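Local coordinates for sphingomyelinase-c (Listeria ivanovii, PDB 1ZWX), which belongs to the DNase I-like endonuclease/exonuclease/phosphatase family and is named as a sphingomyelinase-c, also called SmcL, at residues Thr14-Tyr19 with Asp287-Tyr292; Asn47-Leu52 with Val105-Pro110; Pro110-Ser115 with Tyr135-Lys140. All coordinates share one frame; numbering follows the deposited sequence.

Interaction 1 of 3, residues Thr14-Tyr19 with Asp287-Tyr292. With PO4 (phosphate ion), chain B.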
loop_
_atom_site.group_PDB
_atom_site.type_symbol
_atom_site.label_atom_id
_atom_site.label_comp_id
_atom_site.label_asym_id
_atom_site.label_seq_id
_atom_site.Cartn_x
_atom_site.Cartn_y
_atom_site.Cartn_z
ATOM N N THR A 14 8.497 -4.225 -0.706
ATOM C CA THR A 14 7.318 -5.054 -0.471
ATOM C C THR A 14 6.197 -4.088 -0.087
ATOM O O THR A 14 6.415 -3.138 0.658
ATOM C CB THR A 14 7.553 -6.133 0.620
ATOM O OG1 THR A 14 8.415 -7.141 0.098
ATOM C CG2 THR A 14 6.249 -6.831 1.030
ATOM N N SER A 15 5.019 -4.285 -0.674
ATOM C CA SER A 15 3.865 -3.469 -0.314
ATOM C C SER A 15 2.787 -4.424 0.235
ATOM O O SER A 15 2.518 -5.467 -0.355
ATOM C CB SER A 15 3.346 -2.692 -1.538
ATOM O OG SER A 15 2.237 -1.882 -1.176
ATOM N N HIS A 16 2.218 -4.062 1.388
ATOM C CA HIS A 16 1.152 -4.844 1.965
ATOM C C HIS A 16 0.098 -3.962 2.561
ATOM O O HIS A 16 0.351 -3.142 3.475
ATOM C CB HIS A 16 1.663 -5.818 3.033
ATOM C CG HIS A 16 0.724 -6.952 3.287
ATOM N ND1 HIS A 16 0.820 -7.764 4.394
ATOM C CD2 HIS A 16 -0.323 -7.418 2.561
ATOM C CE1 HIS A 16 -0.112 -8.696 4.330
ATOM N NE2 HIS A 16 -0.824 -8.503 3.232
ATOM N N ASN A 17 -1.092 -4.141 2.012
ATOM C CA ASN A 17 -2.291 -3.616 2.601
ATOM C C ASN A 17 -2.602 -4.582 3.748
ATOM O O ASN A 17 -3.003 -5.720 3.520
ATOM C CB ASN A 17 -3.414 -3.607 1.529
ATOM C CG ASN A 17 -4.705 -3.051 2.065
ATOM O OD1 ASN A 17 -4.961 -3.143 3.278
ATOM N ND2 ASN A 17 -5.523 -2.453 1.191
ATOM N N VAL A 18 -2.349 -4.130 4.972
ATOM C CA VAL A 18 -2.373 -5.012 6.141
ATOM C C VAL A 18 -3.754 -5.078 6.848
ATOM O O VAL A 18 -3.907 -5.797 7.840
ATOM C CB VAL A 18 -1.280 -4.616 7.179
ATOM C CG1 VAL A 18 0.140 -4.855 6.573
ATOM C CG2 VAL A 18 -1.425 -3.195 7.603
ATOM N N TYR A 19 -4.735 -4.335 6.343
ATOM C CA TYR A 19 -6.099 -4.467 6.870
ATOM C C TYR A 19 -6.154 -4.366 8.403
ATOM O O TYR A 19 -6.554 -5.332 9.073
ATOM C CB TYR A 19 -6.655 -5.814 6.419
ATOM C CG TYR A 19 -8.107 -6.076 6.776
ATOM C CD1 TYR A 19 -9.072 -5.098 6.589
ATOM C CD2 TYR A 19 -8.509 -7.317 7.228
ATOM C CE1 TYR A 19 -10.417 -5.325 6.888
ATOM C CE2 TYR A 19 -9.863 -7.575 7.511
ATOM C CZ TYR A 19 -10.809 -6.570 7.329
ATOM O OH TYR A 19 -12.162 -6.797 7.622
ATOM N N ASP A 287 -4.652 -15.969 7.695
ATOM C CA ASP A 287 -4.077 -14.959 6.820
ATOM C C ASP A 287 -3.664 -13.749 7.596
ATOM O O ASP A 287 -4.211 -13.474 8.673
ATOM C CB ASP A 287 -4.996 -14.641 5.635
ATOM C CG ASP A 287 -5.106 -15.812 4.655
ATOM O OD1 ASP A 287 -6.054 -16.637 4.791
ATOM O OD2 ASP A 287 -4.248 -15.929 3.730
ATOM N N PHE A 288 -2.652 -13.040 7.074
ATOM C CA PHE A 288 -2.109 -11.839 7.705
ATOM C C PHE A 288 -3.038 -10.649 7.508
ATOM O O PHE A 288 -3.036 -9.706 8.311
ATOM C CB PHE A 288 -0.753 -11.465 7.066
ATOM C CG PHE A 288 0.348 -12.490 7.316
ATOM C CD1 PHE A 288 0.732 -13.369 6.324
ATOM C CD2 PHE A 288 0.979 -12.559 8.550
ATOM C CE1 PHE A 288 1.745 -14.333 6.554
ATOM C CE2 PHE A 288 1.990 -13.528 8.787
ATOM C CZ PHE A 288 2.365 -14.387 7.797
ATOM N N SER A 289 -3.773 -10.683 6.406
ATOM C CA SER A 289 -4.620 -9.572 5.975
ATOM C C SER A 289 -5.603 -10.108 4.938
ATOM O O SER A 289 -5.477 -11.264 4.499
ATOM C CB SER A 289 -3.744 -8.450 5.380
ATOM O OG SER A 289 -4.491 -7.617 4.513
ATOM N N ASP A 290 -6.573 -9.293 4.531
ATOM C CA ASP A 290 -7.457 -9.705 3.454
ATOM C C ASP A 290 -6.850 -9.477 2.068
ATOM O O ASP A 290 -7.426 -9.923 1.062
ATOM C CB ASP A 290 -8.871 -9.085 3.596
ATOM C CG ASP A 290 -8.899 -7.558 3.438
ATOM O OD1 ASP A 290 -7.847 -6.874 3.471
ATOM O OD2 ASP A 290 -10.037 -7.023 3.303
ATOM N N HIS A 291 -5.710 -8.758 2.011
ATOM C CA HIS A 291 -4.937 -8.616 0.765
ATOM C C HIS A 291 -3.673 -9.443 0.918
ATOM O O HIS A 291 -3.140 -9.550 2.026
ATOM C CB HIS A 291 -4.499 -7.176 0.492
ATOM C CG HIS A 291 -5.600 -6.258 0.055
ATOM N ND1 HIS A 291 -5.673 -5.742 -1.221
ATOM C CD2 HIS A 291 -6.665 -5.752 0.731
ATOM C CE1 HIS A 291 -6.744 -4.969 -1.322
ATOM N NE2 HIS A 291 -7.362 -4.954 -0.152
ATOM N N TYR A 292 -3.167 -9.964 -0.199
ATOM C CA TYR A 292 -1.834 -10.553 -0.202
ATOM C C TYR A 292 -0.782 -9.482 -0.432
ATOM O O TYR A 292 -1.051 -8.501 -1.116
ATOM C CB TYR A 292 -1.704 -11.669 -1.246
ATOM C CG TYR A 292 -2.630 -12.810 -1.015
ATOM C CD1 TYR A 292 -3.533 -13.235 -2.022
ATOM C CD2 TYR A 292 -2.636 -13.473 0.204
ATOM C CE1 TYR A 292 -4.409 -14.318 -1.789
ATOM C CE2 TYR A 292 -3.514 -14.544 0.447
ATOM C CZ TYR A 292 -4.389 -14.957 -0.534
ATOM O OH TYR A 292 -5.225 -16.025 -0.243
HETATM P P PO4 B . -10.689 -2.983 1.023
HETATM O O1 PO4 B . -11.884 -3.896 1.250
HETATM O O2 PO4 B . -9.412 -3.771 1.155
HETATM O O3 PO4 B . -10.715 -2.443 -0.397
HETATM O O4 PO4 B . -10.744 -1.870 2.052
HETATM O O HOH W 1 -1.280 -5.871 -0.340
#

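Interaction 2 of 3, residues Asn47-Leu52 with Val105-Pro110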
loop_
_atom_site.group_PDB
_atom_site.type_symbol
_atom_site.label_atom_id
_atom_site.label_comp_id
_atom_site.label_asym_id
_atom_site.label_seq_id
_atom_site.Cartn_x
_atom_site.Cartn_y
_atom_site.Cartn_z
ATOM N N ASN A 47 13.911 -6.528 2.779
ATOM C CA ASN A 47 13.471 -5.503 1.826
ATOM C C ASN A 47 14.316 -4.268 1.996
ATOM O O ASN A 47 14.784 -4.004 3.097
ATOM C CB ASN A 47 11.974 -5.153 2.079
ATOM C CG ASN A 47 11.057 -6.330 1.801
ATOM O OD1 ASN A 47 10.503 -6.968 2.731
ATOM N ND2 ASN A 47 10.919 -6.670 0.535
ATOM N N ASP A 48 14.456 -3.462 0.952
ATOM C CA ASP A 48 14.998 -2.134 1.122
ATOM C C ASP A 48 13.985 -1.199 1.747
ATOM O O ASP A 48 14.319 -0.356 2.575
ATOM C CB ASP A 48 15.488 -1.604 -0.232
ATOM C CG ASP A 48 16.682 -2.401 -0.743
ATOM O OD1 ASP A 48 17.757 -2.295 -0.124
ATOM O OD2 ASP A 48 16.521 -3.186 -1.683
ATOM N N VAL A 49 12.725 -1.344 1.313
ATOM C CA VAL A 49 11.650 -0.412 1.664
ATOM C C VAL A 49 10.363 -1.251 1.781
ATOM O O VAL A 49 10.165 -2.247 1.044
ATOM C CB VAL A 49 11.479 0.726 0.575
ATOM C CG1 VAL A 49 10.195 1.526 0.806
ATOM C CG2 VAL A 49 12.682 1.691 0.569
ATOM N N VAL A 50 9.510 -0.885 2.735
ATOM C CA VAL A 50 8.202 -1.556 2.874
ATOM C C VAL A 50 7.135 -0.482 2.858
ATOM O O VAL A 50 7.254 0.549 3.540
ATOM C CB VAL A 50 8.064 -2.365 4.201
ATOM C CG1 VAL A 50 6.579 -2.829 4.408
ATOM C CG2 VAL A 50 8.961 -3.606 4.193
ATOM N N ILE A 51 6.093 -0.709 2.054
ATOM C CA ILE A 51 4.959 0.237 1.969
ATOM C C ILE A 51 3.790 -0.416 2.677
ATOM O O ILE A 51 3.483 -1.555 2.396
ATOM C CB ILE A 51 4.547 0.507 0.493
ATOM C CG1 ILE A 51 5.689 1.221 -0.251
ATOM C CG2 ILE A 51 3.191 1.317 0.448
ATOM C CD1 ILE A 51 5.431 1.342 -1.803
ATOM N N LEU A 52 3.173 0.296 3.625
ATOM C CA LEU A 52 1.998 -0.251 4.316
ATOM C C LEU A 52 0.739 0.515 3.919
ATOM O O LEU A 52 0.806 1.715 3.713
ATOM C CB LEU A 52 2.177 -0.111 5.825
ATOM C CG LEU A 52 3.417 -0.796 6.387
ATOM C CD1 LEU A 52 3.483 -0.473 7.879
ATOM C CD2 LEU A 52 3.359 -2.312 6.165
ATOM N N VAL A 105 5.491 4.463 5.134
ATOM C CA VAL A 105 6.632 3.835 4.419
ATOM C C VAL A 105 7.800 3.693 5.379
ATOM O O VAL A 105 8.123 4.637 6.052
ATOM C CB VAL A 105 7.094 4.690 3.220
ATOM C CG1 VAL A 105 8.307 4.063 2.537
ATOM C CG2 VAL A 105 5.954 4.803 2.166
ATOM N N VAL A 106 8.403 2.519 5.428
ATOM C CA VAL A 106 9.546 2.276 6.314
ATOM C C VAL A 106 10.723 1.755 5.479
ATOM O O VAL A 106 10.538 1.108 4.428
ATOM C CB VAL A 106 9.175 1.297 7.486
ATOM C CG1 VAL A 106 7.895 1.815 8.215
ATOM C CG2 VAL A 106 9.009 -0.119 7.041
ATOM N N SER A 107 11.942 2.048 5.949
ATOM C CA SER A 107 13.150 1.751 5.177
ATOM C C SER A 107 14.314 1.313 6.095
ATOM O O SER A 107 14.467 1.822 7.205
ATOM C CB SER A 107 13.571 3.015 4.415
ATOM O OG SER A 107 14.702 2.742 3.602
ATOM N N GLN A 108 15.122 0.376 5.624
ATOM C CA GLN A 108 16.415 0.165 6.290
ATOM C C GLN A 108 17.429 1.270 6.006
ATOM O O GLN A 108 18.481 1.302 6.668
ATOM C CB GLN A 108 17.000 -1.201 5.982
ATOM C CG GLN A 108 17.297 -1.472 4.573
ATOM C CD GLN A 108 18.120 -2.731 4.407
ATOM O OE1 GLN A 108 17.681 -3.683 3.763
ATOM N NE2 GLN A 108 19.336 -2.745 4.989
ATOM N N TRP A 109 17.100 2.167 5.059
ATOM C CA TRP A 109 17.990 3.268 4.612
ATOM C C TRP A 109 17.539 4.619 5.081
ATOM O O TRP A 109 16.340 4.872 5.244
ATOM C CB TRP A 109 18.152 3.255 3.069
ATOM C CG TRP A 109 18.523 1.919 2.604
ATOM C CD1 TRP A 109 17.701 0.999 2.011
ATOM C CD2 TRP A 109 19.800 1.287 2.742
ATOM N NE1 TRP A 109 18.378 -0.159 1.783
ATOM C CE2 TRP A 109 19.673 -0.014 2.222
ATOM C CE3 TRP A 109 21.045 1.699 3.273
ATOM C CZ2 TRP A 109 20.737 -0.913 2.177
ATOM C CZ3 TRP A 109 22.108 0.802 3.235
ATOM C CH2 TRP A 109 21.956 -0.483 2.690
ATOM N N PRO A 110 18.487 5.521 5.318
ATOM C CA PRO A 110 18.091 6.808 5.796
ATOM C C PRO A 110 17.153 7.556 4.824
ATOM O O PRO A 110 17.358 7.536 3.599
ATOM C CB PRO A 110 19.412 7.555 5.957
ATOM C CG PRO A 110 20.385 6.812 5.176
ATOM C CD PRO A 110 19.964 5.396 5.190
#

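Interaction 3 of 3, residues Pro110-Ser115 with Tyr135-Lys140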
loop_
_atom_site.group_PDB
_atom_site.type_symbol
_atom_site.label_atom_id
_atom_site.label_comp_id
_atom_site.label_asym_id
_atom_site.label_seq_id
_atom_site.Cartn_x
_atom_site.Cartn_y
_atom_site.Cartn_z
ATOM N N PRO A 110 18.487 5.521 5.318
ATOM C CA PRO A 110 18.091 6.808 5.796
ATOM C C PRO A 110 17.153 7.556 4.824
ATOM O O PRO A 110 17.358 7.536 3.599
ATOM C CB PRO A 110 19.412 7.555 5.957
ATOM C CG PRO A 110 20.385 6.812 5.176
ATOM C CD PRO A 110 19.964 5.396 5.190
ATOM N N ILE A 111 16.158 8.205 5.410
ATOM C CA ILE A 111 15.194 9.026 4.692
ATOM C C ILE A 111 15.651 10.491 4.755
ATOM O O ILE A 111 15.626 11.101 5.805
ATOM C CB ILE A 111 13.761 8.860 5.298
ATOM C CG1 ILE A 111 13.266 7.421 5.149
ATOM C CG2 ILE A 111 12.770 9.894 4.691
ATOM C CD1 ILE A 111 11.933 7.108 5.943
ATOM N N VAL A 112 16.074 11.068 3.625
ATOM C CA VAL A 112 16.519 12.500 3.621
ATOM C C VAL A 112 15.409 13.497 3.344
ATOM O O VAL A 112 15.554 14.718 3.563
ATOM C CB VAL A 112 17.691 12.705 2.630
ATOM C CG1 VAL A 112 18.894 11.838 3.066
ATOM C CG2 VAL A 112 17.263 12.313 1.186
ATOM N N GLU A 113 14.279 12.974 2.845
ATOM C CA GLU A 113 13.099 13.782 2.606
ATOM C C GLU A 113 11.846 12.920 2.759
ATOM O O GLU A 113 11.806 11.781 2.288
ATOM C CB GLU A 113 13.128 14.352 1.186
ATOM C CG GLU A 113 12.317 15.618 1.087
ATOM C CD GLU A 113 12.346 16.222 -0.313
ATOM O OE1 GLU A 113 13.357 16.054 -1.049
ATOM O OE2 GLU A 113 11.345 16.875 -0.659
ATOM N N LYS A 114 10.850 13.464 3.450
ATOM C CA LYS A 114 9.527 12.802 3.544
ATOM C C LYS A 114 8.424 13.834 3.593
ATOM O O LYS A 114 8.493 14.797 4.368
ATOM C CB LYS A 114 9.427 11.809 4.722
ATOM C CG LYS A 114 9.690 12.379 6.111
ATOM C CD LYS A 114 9.685 11.226 7.156
ATOM C CE LYS A 114 10.085 11.709 8.523
ATOM N NZ LYS A 114 11.532 11.969 8.581
ATOM N N SER A 115 7.393 13.653 2.754
ATOM C CA SER A 115 6.248 14.539 2.788
ATOM C C SER A 115 4.965 13.729 2.561
ATOM O O SER A 115 5.019 12.580 2.144
ATOM C CB SER A 115 6.394 15.643 1.730
ATOM O OG SER A 115 6.484 15.037 0.452
ATOM N N TYR A 135 5.561 10.426 0.361
ATOM C CA TYR A 135 6.714 10.447 -0.532
ATOM C C TYR A 135 7.940 10.354 0.378
ATOM O O TYR A 135 8.005 11.063 1.366
ATOM C CB TYR A 135 6.758 11.788 -1.268
ATOM C CG TYR A 135 8.109 12.080 -1.896
ATOM C CD1 TYR A 135 8.489 11.458 -3.103
ATOM C CD2 TYR A 135 9.032 12.932 -1.255
ATOM C CE1 TYR A 135 9.775 11.718 -3.690
ATOM C CE2 TYR A 135 10.301 13.176 -1.816
ATOM C CZ TYR A 135 10.647 12.582 -3.034
ATOM O OH TYR A 135 11.895 12.819 -3.595
ATOM N N VAL A 136 8.870 9.490 0.020
ATOM C CA VAL A 136 10.199 9.526 0.638
ATOM C C VAL A 136 11.311 9.579 -0.414
ATOM O O VAL A 136 11.193 8.977 -1.478
ATOM C CB VAL A 136 10.447 8.338 1.631
ATOM C CG1 VAL A 136 9.413 8.315 2.738
ATOM C CG2 VAL A 136 10.525 6.983 0.946
ATOM N N LYS A 137 12.395 10.275 -0.079
ATOM C CA LYS A 137 13.680 10.097 -0.767
ATOM C C LYS A 137 14.651 9.385 0.221
ATOM O O LYS A 137 14.850 9.868 1.293
ATOM C CB LYS A 137 14.258 11.441 -1.203
ATOM C CG LYS A 137 15.622 11.261 -2.001
ATOM C CD LYS A 137 16.306 12.619 -2.254
ATOM C CE LYS A 137 17.584 12.488 -3.159
ATOM N NZ LYS A 137 18.172 13.880 -3.308
ATOM N N ILE A 138 15.136 8.199 -0.127
ATOM C CA ILE A 138 16.092 7.485 0.708
ATOM C C ILE A 138 17.449 7.506 0.000
ATOM O O ILE A 138 17.517 7.637 -1.229
ATOM C CB ILE A 138 15.690 5.992 1.003
ATOM C CG1 ILE A 138 15.614 5.155 -0.258
ATOM C CG2 ILE A 138 14.310 5.891 1.770
ATOM C CD1 ILE A 138 16.365 3.842 -0.142
ATOM N N MET A 139 18.510 7.318 0.783
ATOM C CA MET A 139 19.860 7.104 0.238
ATOM C C MET A 139 20.335 5.722 0.605
ATOM O O MET A 139 20.383 5.357 1.811
ATOM C CB MET A 139 20.805 8.169 0.788
ATOM C CG MET A 139 20.486 9.587 0.341
ATOM S SD MET A 139 20.767 9.759 -1.471
ATOM C CE MET A 139 22.527 9.422 -1.574
ATOM N N LYS A 140 20.671 4.948 -0.422
ATOM C CA LYS A 140 21.255 3.641 -0.250
ATOM C C LYS A 140 22.684 3.671 -0.850
ATOM O O LYS A 140 22.849 3.726 -2.069
ATOM C CB LYS A 140 20.418 2.565 -0.932
ATOM C CG LYS A 140 20.934 1.133 -0.731
ATOM C CD LYS A 140 20.147 0.128 -1.557
ATOM C CE LYS A 140 20.706 -1.291 -1.443
ATOM N NZ LYS A 140 19.952 -2.371 -2.126
#

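Interaction 1 of 3, residues Thr14-Tyr19 with Asp287-Tyr292
Two hydrogen bonds grip Ser-289 OG. It donates to the backbone Asn-17 O at 2.6 Å and accepts from the backbone His-291 N at 3.0 Å. The second bond closes an ST turn within the loop. His-16 adds another link: its NE2 donates a hydrogen bond to His-291 O at 2.8 Å. That oxygen lies in the ring plane of His-16, while the nitrogen sits well above the carbonyl plane.

With CG anti to the backbone N (chi1 -179°), Asn-17 lays its amide over one face of the His-291 ring, the planes 10° apart and ND2 offset toward the rim. Its OD1 accepts from Tyr-19 N in an Asx turn. ND2 bonds to Glu-54 and Asp-195. His-291 NE2 donates to O2 of the phosphate ion at 2.7 Å, and ND1 bonds to Asp-248. Both ring nitrogens are thus engaged in this crystal; the phosphate probably comes from the crystallisation liquor. The carboxylate of Asp-290 stacks on one face of the Tyr-19 ring.

The contact is buried. It sets the loop between strands 281-285 and 294-298 against strand 12-20, with strand 49-55 alongside and helix 233-238 touching Tyr-19 and Asp-290.

Interaction 2 of 3, residues Asn47-Leu52 with Val105-Pro110
Asp-48 reaches across to Trp-109 at the edge of the indole. Its CB lies near the ring plane, 3.8 Å from Trp-109 NE1. CG is turned beside the backbone N (chi1 -67°), and this carries OD1 to the indole N-H. Trp-109 NE1 donates to Asp-48 OD1 at 2.9 Å, with an N-H...O angle of 154°. OD1 uses its anti lone pair, and the carboxylate is nearly coplanar with the ring. The same oxygen forms a salt bridge with Lys-140, and OD2 accepts from Lys-12 N. Three groups therefore hold this buried carboxylate, which would probably favour its charged form.

The backbone of Asp-48 takes part too. Its O accepts from Gln-108 N at 3.2 Å. Ser-107 OG accepts from Trp-109 N in an ST turn.

Further along, the two strands pair antiparallel. Val-50 and Val-106 form the hydrogen-bonded pair, with Val-50 N to Val-106 O at 2.8 Å. Their side chains meet through Val-50 CB and Val-106 CG2. On the other face, Val-49 CG1 packs on Val-105 CG1 at 3.6 Å, and Ile-51 CG1 touches Val-105 CG2. From that face Val-105 and Ser-107 meet Val-136 and Ile-138 of strand 132-140 in the second sheet, while Val-106 and Leu-52 turn to helix 58-67. Strands packed this way, between a facing sheet and an outer helix, are typical of the DNase I-like alpha/beta sandwich.

Interaction 3 of 3, residues Pro110-Ser115 with Tyr135-Lys140
A classic beta bulge interrupts this antiparallel pairing: Val-112 and Glu-113 both face Lys-137. The side chains of all three meet there. Lys-137 is extended, its CG anti to the backbone N (chi1 -178°). Val-112 CG2 lies against its aliphatic shaft, 3.6 Å from Lys-137 CD. Glu-113 CB meets Lys-137 CB.

Beyond CB, Glu-113 stretches out toward Tyr-135. Its carboxylate carbon comes to the edge of the ring, 4.0 Å from Tyr-135 CE2, and the two planes stand 72° apart. The carboxylate is not stacked on the ring. Its OE2 forms a salt bridge with Lys-182, and Tyr-135 OH bonds to His-146. Phe-178 of helix 161-182 meets the Tyr-135 ring edge-to-face.

On the face of Ile-111, Val-136 and Ile-138 the contacts are apolar. Ile-111 splits its two branches: CG1 reaches Ile-138 CG2 at 3.9 Å, and CG2 reaches Val-136 CB. Val-136 and Ile-138 pack on Val-105 and Ser-107 of strand 104-107 in the facing sheet. Val-112 CG1 packs on Met-139 CG, whose chain then bends away.

Within the bulge Val-112 N donates to Lys-137 O at 2.9 Å, and Lys-137 N to Glu-113 O. Outside it, Met-139 N donates to Pro-110 O, and Ser-115 N to Tyr-135 O. The last bond of the run, Tyr-135 N to Ser-115 O, is 2.8 Å long and nearly straight at 173°.

Overall arrangement
From the N terminus, the chain first lays down strand 12-20, whose partner in interaction 1 comes 268 residues later. That contact closes a long loop, and interactions 2 and 3 both fall within it. Interaction 2 closes a shorter loop between 47-52 and 105-110. Interaction 3 follows in series, sharing Pro-110, and closes the hairpin-like return to 135-140. None of the loops cross. Interactions 1 and 2 both reach one sheet, where strands 12-20 and 49-55 are neighbours, joined where Thr-14 and His-16 pair with Ile-51. Interaction 3 lies in the second sheet. Interactions 2 and 3 meet where Trp-109 and Ser-107 pack on strand 132-140. Interactions 1 and 3 do not touch; their centres are about 24 Å apart.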